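Local coordinates for MstE (Scytonema sp. PCC 10023, PDB 6SBF), which is a single-domain class II terpene cyclase that probably folds and cyclises linear isoprenoid chains into merosterol-type ring scaffolds, at residues Y18-Q23 with A290-L295; A181-L186 with S191-Y196; A225-G230 with P236-A241. The protein carries 1 engineered substitution. All coordinates share one frame; numbering follows the deposited sequence. Where two conformers were deposited one is given.

Contact 1 (Y18-Q23 with A290-L295); sequences YPKLNQ and AAIGWL
Lys20 reaches from helix 18-37 across to helix 282-298 and touches it at Ile292 and Gly293. Its side chain is stretched out in full. CG stands anti to the backbone N (chi1 -167°), and each later torsion is also close to 180°. The four methylenes therefore form a straight arm. It bridges a gap that, between the CA atoms of Lys20 and Gly293, measures 8.3 Å.

Only the far end of the arm touches segment 290-295, in two ways. There, Lys20 CE packs on the methyl CG2 of Ile292 at 3.8 Å. With chi1 at -70°, this branch of Ile292 stands anti to the backbone N and beside the carbonyl carbon, where it meets Lys20. The side chains meet at a slant, and one methylene and one methyl make the contact. Beyond it, Lys20 NZ comes to 4.0 Å from Gly293 N, which is proximity and not a bond. NZ instead hydrogen-bonds to the backbone oxygen Ala289 O, one residue before segment 290-295. Gly293 carries no side chain on the surface that the ammonium approaches.

The contact is small, with 104 Å² buried over both sides. Lys20 itself stays partly exposed, while Ile292 is buried.

Helix 18-37 thus rests on helix 282-298 from the outer part of the protein. Ile292 also packs on Leu272 of helix 265-275, on Ala363 of helix 350-363 and on the chain end at Leu367. Leu295, about one turn on, packs on Leu272 and on Val356, Ser359 and Leu360 of helix 350-363.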
loop_
_atom_site.group_PDB
_atom_site.type_symbol
_atom_site.label_atom_id
_atom_site.label_comp_id
_atom_site.label_asym_id
_atom_site.label_seq_id
_atom_site.Cartn_x
_atom_site.Cartn_y
_atom_site.Cartn_z
ATOM N N TYR A 18 4.014 -19.298 23.574
ATOM C CA TYR A 18 4.164 -17.968 24.216
ATOM C C TYR A 18 5.479 -17.304 23.764
ATOM O O TYR A 18 5.513 -16.084 23.555
ATOM C CB TYR A 18 4.047 -18.021 25.751
ATOM C CG TYR A 18 2.684 -18.410 26.255
ATOM C CD1 TYR A 18 1.521 -17.805 25.797
ATOM C CD2 TYR A 18 2.574 -19.351 27.264
ATOM C CE1 TYR A 18 0.284 -18.135 26.326
ATOM C CE2 TYR A 18 1.344 -19.702 27.787
ATOM C CZ TYR A 18 0.198 -19.099 27.310
ATOM O OH TYR A 18 -1.017 -19.445 27.819
ATOM N N PRO A 19 6.611 -18.024 23.604
ATOM C CA PRO A 19 7.829 -17.384 23.074
ATOM C C PRO A 19 7.590 -16.698 21.728
ATOM O O PRO A 19 8.182 -15.655 21.468
ATOM C CB PRO A 19 8.865 -18.518 23.029
ATOM C CG PRO A 19 8.419 -19.453 24.129
ATOM C CD PRO A 19 6.894 -19.363 24.129
ATOM N N LYS A 20 6.802 -17.326 20.852
ATOM C CA LYS A 20 6.543 -16.729 19.538
ATOM C C LYS A 20 5.654 -15.485 19.679
ATOM O O LYS A 20 5.918 -14.454 19.047
ATOM C CB LYS A 20 6.068 -17.817 18.546
ATOM C CG LYS A 20 6.100 -17.333 17.111
ATOM C CD LYS A 20 5.782 -18.450 16.135
ATOM C CE LYS A 20 5.711 -17.974 14.695
ATOM N NZ LYS A 20 5.455 -19.017 13.702
ATOM N N LEU A 21 4.685 -15.489 20.601
ATOM C CA LEU A 21 3.868 -14.281 20.828
ATOM C C LEU A 21 4.726 -13.155 21.391
ATOM O O LEU A 21 4.595 -12.019 20.937
ATOM C CB LEU A 21 2.710 -14.599 21.755
ATOM C CG LEU A 21 1.691 -13.473 21.899
ATOM C CD1 LEU A 21 1.027 -13.095 20.583
ATOM C CD2 LEU A 21 0.653 -13.859 22.928
ATOM N N ASN A 22 5.585 -13.473 22.358
ATOM C CA ASN A 22 6.528 -12.512 22.956
ATOM C C ASN A 22 7.492 -11.964 21.888
ATOM O O ASN A 22 7.801 -10.756 21.891
ATOM C CB ASN A 22 7.280 -13.243 24.063
ATOM C CG ASN A 22 7.822 -12.351 25.143
ATOM O OD1 ASN A 22 8.351 -11.258 24.915
ATOM N ND2 ASN A 22 7.724 -12.885 26.321
ATOM N N GLN A 23 7.983 -12.851 21.005
ATOM C CA GLN A 23 8.878 -12.323 19.934
ATOM C C GLN A 23 8.090 -11.422 18.991
ATOM O O GLN A 23 8.641 -10.408 18.515
ATOM C CB GLN A 23 9.618 -13.436 19.218
ATOM C CG GLN A 23 10.568 -12.873 18.200
ATOM C CD GLN A 23 11.635 -12.017 18.770
ATOM O OE1 GLN A 23 11.980 -12.172 19.948
ATOM N NE2 GLN A 23 12.110 -11.086 17.936
ATOM N N ALA A 290 4.042 -19.731 9.158
ATOM C CA ALA A 290 5.350 -19.781 8.448
ATOM C C ALA A 290 5.805 -18.379 8.034
ATOM O O ALA A 290 6.979 -18.043 8.201
ATOM C CB ALA A 290 5.294 -20.762 7.261
ATOM N N ALA A 291 4.888 -17.580 7.516
ATOM C CA ALA A 291 5.170 -16.203 7.076
ATOM C C ALA A 291 5.593 -15.359 8.279
ATOM O O ALA A 291 6.554 -14.573 8.202
ATOM C CB ALA A 291 3.973 -15.614 6.403
ATOM N N ILE A 292 4.882 -15.516 9.389
ATOM C CA ILE A 292 5.261 -14.780 10.630
ATOM C C ILE A 292 6.696 -15.178 10.988
ATOM O O ILE A 292 7.526 -14.290 11.324
ATOM C CB ILE A 292 4.261 -15.063 11.769
ATOM C CG1 ILE A 292 2.922 -14.403 11.481
ATOM C CG2 ILE A 292 4.841 -14.615 13.099
ATOM C CD1 ILE A 292 1.797 -14.923 12.381
ATOM N N GLY A 293 6.996 -16.473 11.029
ATOM C CA GLY A 293 8.335 -16.884 11.447
ATOM C C GLY A 293 9.409 -16.306 10.536
ATOM O O GLY A 293 10.466 -15.845 11.011
ATOM N N TRP A 294 9.173 -16.327 9.232
ATOM C CA TRP A 294 10.188 -15.833 8.291
ATOM C C TRP A 294 10.359 -14.317 8.467
ATOM O O TRP A 294 11.494 -13.822 8.525
ATOM C CB TRP A 294 9.777 -16.192 6.870
ATOM C CG TRP A 294 10.816 -15.770 5.876
ATOM C CD1 TRP A 294 11.944 -16.456 5.538
ATOM C CD2 TRP A 294 10.764 -14.587 5.070
ATOM N NE1 TRP A 294 12.614 -15.737 4.574
ATOM C CE2 TRP A 294 11.905 -14.613 4.237
ATOM C CE3 TRP A 294 9.865 -13.528 4.926
ATOM C CZ2 TRP A 294 12.172 -13.600 3.326
ATOM C CZ3 TRP A 294 10.109 -12.525 4.015
ATOM C CH2 TRP A 294 11.248 -12.570 3.211
ATOM N N LEU A 295 9.236 -13.604 8.618
ATOM C CA LEU A 295 9.368 -12.136 8.805
ATOM C C LEU A 295 10.108 -11.848 10.138
ATOM O O LEU A 295 10.955 -10.939 10.164
ATOM C CB LEU A 295 7.974 -11.489 8.780
ATOM C CG LEU A 295 7.327 -11.460 7.413
ATOM C CD1 LEU A 295 5.837 -11.091 7.510
ATOM C CD2 LEU A 295 8.021 -10.486 6.492
#

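Contact 2 (A181-L186 with S191-Y196); sequences AAVAAL and SRLHDY
This contact closes the tight turn between two consecutive helices, 177-183 and 187-200, of the alpha6-alpha6 barrel. A type I beta turn from Val183 to Leu186 makes the corner, with Leu186 N hydrogen-bonded to Val183 O at 2.9 Å.

Leu193 folds back onto this turn. Its CG lies anti to the carbonyl carbon (chi1 -68°), and CD1 extends on from CG, anti to CA (chi2 170°), to the other segment. That one methyl does all the touching. Leu193 CD1 sits 3.9 Å from Val183 CG1 and 4.0 Å from Ala184 CB. Leu193 CD1 also comes to 3.8 Å from Ala184 N, so it covers backbone as well as side chains. The Leu193 side chain runs nearly perpendicular to that of Val183. All three residues are buried. No hydrogen bond crosses the contact; the side chains that meet are apolar.

The next residue turns the other way. His194 ND1 donates to Asp195 OD1 at 2.8 Å. Asp195 OD1 lies in the plane of the His194 ring and accepts through its anti lone pair. His194 NE2 is hydrogen-bonded to Asp234 OD1, so both ring nitrogens are engaged and the rotation of the ring is fixed.

Outside the pair, Leu193 also packs on Leu141 and Val183 on Phe189. Ala181 and Ala184 lean on helix 215-229, whereas Ala182, Ala185 and Leu186 face helix 109-121.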
loop_
_atom_site.group_PDB
_atom_site.type_symbol
_atom_site.label_atom_id
_atom_site.label_comp_id
_atom_site.label_asym_id
_atom_site.label_seq_id
_atom_site.Cartn_x
_atom_site.Cartn_y
_atom_site.Cartn_z
ATOM N N ALA A 181 -8.556 -0.408 -5.361
ATOM C CA ALA A 181 -8.593 -1.319 -4.224
ATOM C C ALA A 181 -8.397 -0.511 -2.936
ATOM O O ALA A 181 -9.090 -0.735 -1.922
ATOM C CB ALA A 181 -7.562 -2.415 -4.369
ATOM N N ALA A 182 -7.420 0.363 -2.919
ATOM C CA ALA A 182 -7.112 1.155 -1.727
ATOM C C ALA A 182 -8.269 2.130 -1.436
ATOM O O ALA A 182 -8.658 2.271 -0.263
ATOM C CB ALA A 182 -5.805 1.887 -1.906
ATOM N N VAL A 183 -8.811 2.810 -2.414
ATOM C CA VAL A 183 -9.914 3.772 -2.218
ATOM C C VAL A 183 -11.135 3.006 -1.727
ATOM O O VAL A 183 -11.910 3.557 -0.922
ATOM C CB VAL A 183 -10.153 4.630 -3.467
ATOM C CG1 VAL A 183 -11.405 5.469 -3.371
ATOM C CG2 VAL A 183 -8.969 5.556 -3.711
ATOM N N ALA A 184 -11.318 1.785 -2.151
ATOM C CA ALA A 184 -12.467 0.960 -1.687
ATOM C C ALA A 184 -12.334 0.597 -0.204
ATOM O O ALA A 184 -13.321 0.063 0.325
ATOM C CB ALA A 184 -12.576 -0.276 -2.535
ATOM N N ALA A 185 -11.211 0.844 0.447
ATOM C CA ALA A 185 -11.099 0.746 1.933
ATOM C C ALA A 185 -11.997 1.807 2.604
ATOM O O ALA A 185 -12.326 1.633 3.768
ATOM C CB ALA A 185 -9.668 0.879 2.421
ATOM N N LEU A 186 -12.377 2.858 1.889
ATOM C CA LEU A 186 -13.237 3.928 2.402
ATOM C C LEU A 186 -14.668 3.476 2.222
ATOM O O LEU A 186 -15.113 3.205 1.110
ATOM C CB LEU A 186 -12.993 5.222 1.626
ATOM C CG LEU A 186 -11.566 5.747 1.699
ATOM C CD1 LEU A 186 -11.445 6.988 0.823
ATOM C CD2 LEU A 186 -11.104 6.072 3.127
ATOM N N SER A 191 -18.983 0.567 -2.249
ATOM C CA SER A 191 -20.087 0.116 -3.135
ATOM C C SER A 191 -19.909 0.609 -4.577
ATOM O O SER A 191 -20.152 -0.174 -5.498
ATOM C CB SER A 191 -21.436 0.560 -2.596
ATOM O OG SER A 191 -22.453 0.170 -3.515
ATOM N N ARG A 192 -19.483 1.840 -4.778
ATOM C CA ARG A 192 -19.347 2.421 -6.124
ATOM C C ARG A 192 -18.229 1.678 -6.882
ATOM O O ARG A 192 -18.374 1.513 -8.106
ATOM C CB ARG A 192 -19.004 3.913 -6.045
ATOM C CG ARG A 192 -18.865 4.618 -7.392
ATOM C CD ARG A 192 -20.022 4.590 -8.394
ATOM N NE ARG A 192 -21.285 5.165 -7.918
ATOM C CZ ARG A 192 -21.773 6.381 -8.237
ATOM N NH1 ARG A 192 -22.922 6.797 -7.724
ATOM N NH2 ARG A 192 -21.103 7.179 -9.054
ATOM N N LEU A 193 -17.161 1.225 -6.223
ATOM C CA LEU A 193 -16.018 0.548 -6.888
ATOM C C LEU A 193 -16.214 -0.976 -6.994
ATOM O O LEU A 193 -15.422 -1.648 -7.628
ATOM C CB LEU A 193 -14.757 0.889 -6.126
ATOM C CG LEU A 193 -14.359 2.352 -6.239
ATOM C CD1 LEU A 193 -13.254 2.641 -5.247
ATOM C CD2 LEU A 193 -13.844 2.681 -7.628
ATOM N N HIS A 194 -17.245 -1.537 -6.362
ATOM C CA HIS A 194 -17.412 -2.995 -6.235
ATOM C C HIS A 194 -17.362 -3.722 -7.611
ATOM O O HIS A 194 -16.679 -4.732 -7.729
ATOM C CB HIS A 194 -18.730 -3.271 -5.482
ATOM C CG HIS A 194 -19.128 -4.704 -5.517
ATOM N ND1 HIS A 194 -19.833 -5.233 -6.581
ATOM C CD2 HIS A 194 -18.849 -5.730 -4.660
ATOM C CE1 HIS A 194 -20.037 -6.521 -6.355
ATOM N NE2 HIS A 194 -19.412 -6.864 -5.181
ATOM N N ASP A 195 -18.176 -3.305 -8.547
ATOM C CA ASP A 195 -18.323 -4.056 -9.806
ATOM C C ASP A 195 -16.982 -4.035 -10.529
ATOM O O ASP A 195 -16.593 -5.061 -11.115
ATOM C CB ASP A 195 -19.486 -3.532 -10.619
ATOM C CG ASP A 195 -20.860 -3.840 -10.046
ATOM O OD1 ASP A 195 -20.955 -4.471 -8.975
ATOM O OD2 ASP A 195 -21.813 -3.445 -10.700
ATOM N N TYR A 196 -16.306 -2.890 -10.568
ATOM C CA TYR A 196 -14.975 -2.779 -11.218
ATOM C C TYR A 196 -14.014 -3.755 -10.552
ATOM O O TYR A 196 -13.272 -4.507 -11.239
ATOM C CB TYR A 196 -14.460 -1.346 -11.111
ATOM C CG TYR A 196 -13.041 -1.203 -11.569
ATOM C CD1 TYR A 196 -12.723 -1.003 -12.902
ATOM C CD2 TYR A 196 -12.014 -1.311 -10.656
ATOM C CE1 TYR A 196 -11.406 -0.894 -13.313
ATOM C CE2 TYR A 196 -10.704 -1.202 -11.077
ATOM C CZ TYR A 196 -10.386 -1.030 -12.413
ATOM O OH TYR A 196 -9.067 -0.932 -12.786
#

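Contact 3 (A225-G230 with P236-A241); sequences ALAAGG and PSIEQA
Ile238 pushes its side chain against the backbone of helix 215-229 at Leu226 and Ala227. The tip does most of this. Ile238 CD1 lies 3.5 Å from Ala227 N and 3.7 Å from Ala227 CA, and it also meets Leu226 C at 3.8 Å. The methyl thus sits on the peptide link between the two residues. The same methyl, Ile238 CD1, also meets Ala227 CB at 4.0 Å. One carbon further back, Ile238 CG1 packs on Leu226 CB at 3.9 Å. The torsions account for this reach: CG1 stands anti to the carbonyl carbon (chi1 -64°) and CD1 continues the chain outward. Leu226 adds a looser touch, its CD1 standing 4.4 Å from Ser237 CB. No hydrogen bond or charge pair joins the two segments.

The two helices follow each other in the chain and run roughly antiparallel, at 145° between the short segments. Their axes come within 10.0 Å. Such a hairpin of consecutive helices is the building unit of an alpha6-alpha6 barrel, the fold of this enzyme, in which inner and outer helices alternate. Gly230, with positive phi, follows the last turn of the first helix and starts the short link to the second.

Further out, Arg198 of helix 187-200 touches both Leu226 and Ser237, while Trp207 and Asp234 also border Leu226. Glu239 hydrogen-bonds through OE2 to Gln235 within its own helix and through OE1 outward to Asn278. The Gln240 side chain also bonds outward, NE2 donating to Ser203 O, and the backbone oxygen Ser237 O accepts from Gln201 NE2.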
loop_
_atom_site.group_PDB
_atom_site.type_symbol
_atom_site.label_atom_id
_atom_site.label_comp_id
_atom_site.label_asym_id
_atom_site.label_seq_id
_atom_site.Cartn_x
_atom_site.Cartn_y
_atom_site.Cartn_z
ATOM N N ALA A 225 -11.497 -5.244 0.729
ATOM C CA ALA A 225 -12.658 -4.353 0.457
ATOM C C ALA A 225 -13.881 -5.220 0.238
ATOM O O ALA A 225 -14.985 -4.899 0.719
ATOM C CB ALA A 225 -12.406 -3.472 -0.729
ATOM N N LEU A 226 -13.743 -6.305 -0.511
ATOM C CA LEU A 226 -14.881 -7.219 -0.717
ATOM C C LEU A 226 -15.329 -7.798 0.629
ATOM O O LEU A 226 -16.547 -7.925 0.870
ATOM C CB LEU A 226 -14.497 -8.314 -1.728
ATOM C CG LEU A 226 -14.217 -7.834 -3.158
ATOM C CD1 LEU A 226 -13.760 -9.026 -3.989
ATOM C CD2 LEU A 226 -15.407 -7.098 -3.782
ATOM N N ALA A 227 -14.398 -8.214 1.462
ATOM C CA ALA A 227 -14.741 -8.782 2.770
ATOM C C ALA A 227 -15.466 -7.734 3.631
ATOM O O ALA A 227 -16.463 -8.053 4.273
ATOM C CB ALA A 227 -13.531 -9.269 3.507
ATOM N N ALA A 228 -15.023 -6.486 3.607
ATOM C CA ALA A 228 -15.603 -5.450 4.472
ATOM C C ALA A 228 -17.018 -5.122 3.994
ATOM O O ALA A 228 -17.857 -4.688 4.804
ATOM C CB ALA A 228 -14.725 -4.215 4.433
ATOM N N GLY A 229 -17.346 -5.320 2.714
ATOM C CA GLY A 229 -18.701 -5.016 2.235
ATOM C C GLY A 229 -19.722 -6.063 2.668
ATOM O O GLY A 229 -20.925 -5.747 2.635
ATOM N N GLY A 230 -19.283 -7.257 3.059
ATOM C CA GLY A 230 -20.171 -8.241 3.716
ATOM C C GLY A 230 -21.098 -8.959 2.750
ATOM O O GLY A 230 -21.970 -9.727 3.220
ATOM N N PRO A 236 -16.956 -16.227 -2.756
ATOM C CA PRO A 236 -16.157 -17.107 -3.619
ATOM C C PRO A 236 -14.896 -16.416 -4.169
ATOM O O PRO A 236 -13.834 -17.025 -4.196
ATOM C CB PRO A 236 -17.146 -17.536 -4.727
ATOM C CG PRO A 236 -18.512 -17.364 -4.144
ATOM C CD PRO A 236 -18.371 -16.180 -3.167
ATOM N N SER A 237 -15.041 -15.160 -4.553
ATOM C CA SER A 237 -13.910 -14.373 -5.081
ATOM C C SER A 237 -12.844 -14.207 -4.027
ATOM O O SER A 237 -11.638 -14.314 -4.332
ATOM C CB SER A 237 -14.370 -13.063 -5.659
ATOM O OG SER A 237 -15.177 -13.268 -6.806
ATOM N N ILE A 238 -13.264 -13.910 -2.784
ATOM C CA ILE A 238 -12.310 -13.768 -1.672
ATOM C C ILE A 238 -11.562 -15.082 -1.474
ATOM O O ILE A 238 -10.335 -15.104 -1.324
ATOM C CB ILE A 238 -13.018 -13.296 -0.394
ATOM C CG1 ILE A 238 -13.617 -11.903 -0.567
ATOM C CG2 ILE A 238 -12.086 -13.390 0.787
ATOM C CD1 ILE A 238 -14.688 -11.581 0.422
ATOM N N GLU A 239 -12.314 -16.193 -1.469
ATOM C CA GLU A 239 -11.683 -17.501 -1.206
ATOM C C GLU A 239 -10.695 -17.833 -2.335
ATOM O O GLU A 239 -9.685 -18.459 -2.085
ATOM C CB GLU A 239 -12.747 -18.592 -1.017
ATOM C CG GLU A 239 -13.600 -18.384 0.201
ATOM C CD GLU A 239 -12.909 -18.340 1.536
ATOM O OE1 GLU A 239 -11.771 -18.864 1.690
ATOM O OE2 GLU A 239 -13.552 -17.804 2.478
ATOM N N GLN A 240 -11.048 -17.483 -3.563
ATOM C CA GLN A 240 -10.102 -17.764 -4.689
ATOM C C GLN A 240 -8.811 -16.939 -4.497
ATOM O O GLN A 240 -7.718 -17.449 -4.771
ATOM C CB GLN A 240 -10.687 -17.448 -6.054
ATOM C CG GLN A 240 -9.890 -18.252 -7.090
ATOM C CD GLN A 240 -10.153 -17.862 -8.525
ATOM O OE1 GLN A 240 -10.910 -16.919 -8.823
ATOM N NE2 GLN A 240 -9.507 -18.621 -9.421
ATOM N N ALA A 241 -8.946 -15.702 -4.049
ATOM C CA ALA A 241 -7.776 -14.875 -3.774
ATOM C C ALA A 241 -6.931 -15.479 -2.659
ATOM O O ALA A 241 -5.684 -15.486 -2.710
ATOM C CB ALA A 241 -8.222 -13.468 -3.497
#

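Overall arrangement
Contacts 2 and 3 are neighbours, with centres about 12 Å apart. They share an interface: Ala184 CB packs on Ala225 CB at 3.7 Å, and His194 CD2 on Leu226 CD2 at 3.8 Å. Both join helices that follow each other in the chain through apolar side chains. Contact 2 is fully buried, contact 3 partly so. Contact 1 lies away from them, its centre about 33 Å from that of contact 2 and about 27 Å from that of contact 3. It is the furthest from the centre of the chain. It brings together segments distant in sequence, enclosing the other two, and it uses a partly exposed lysine whose charged end hydrogen-bonds to a backbone carbonyl.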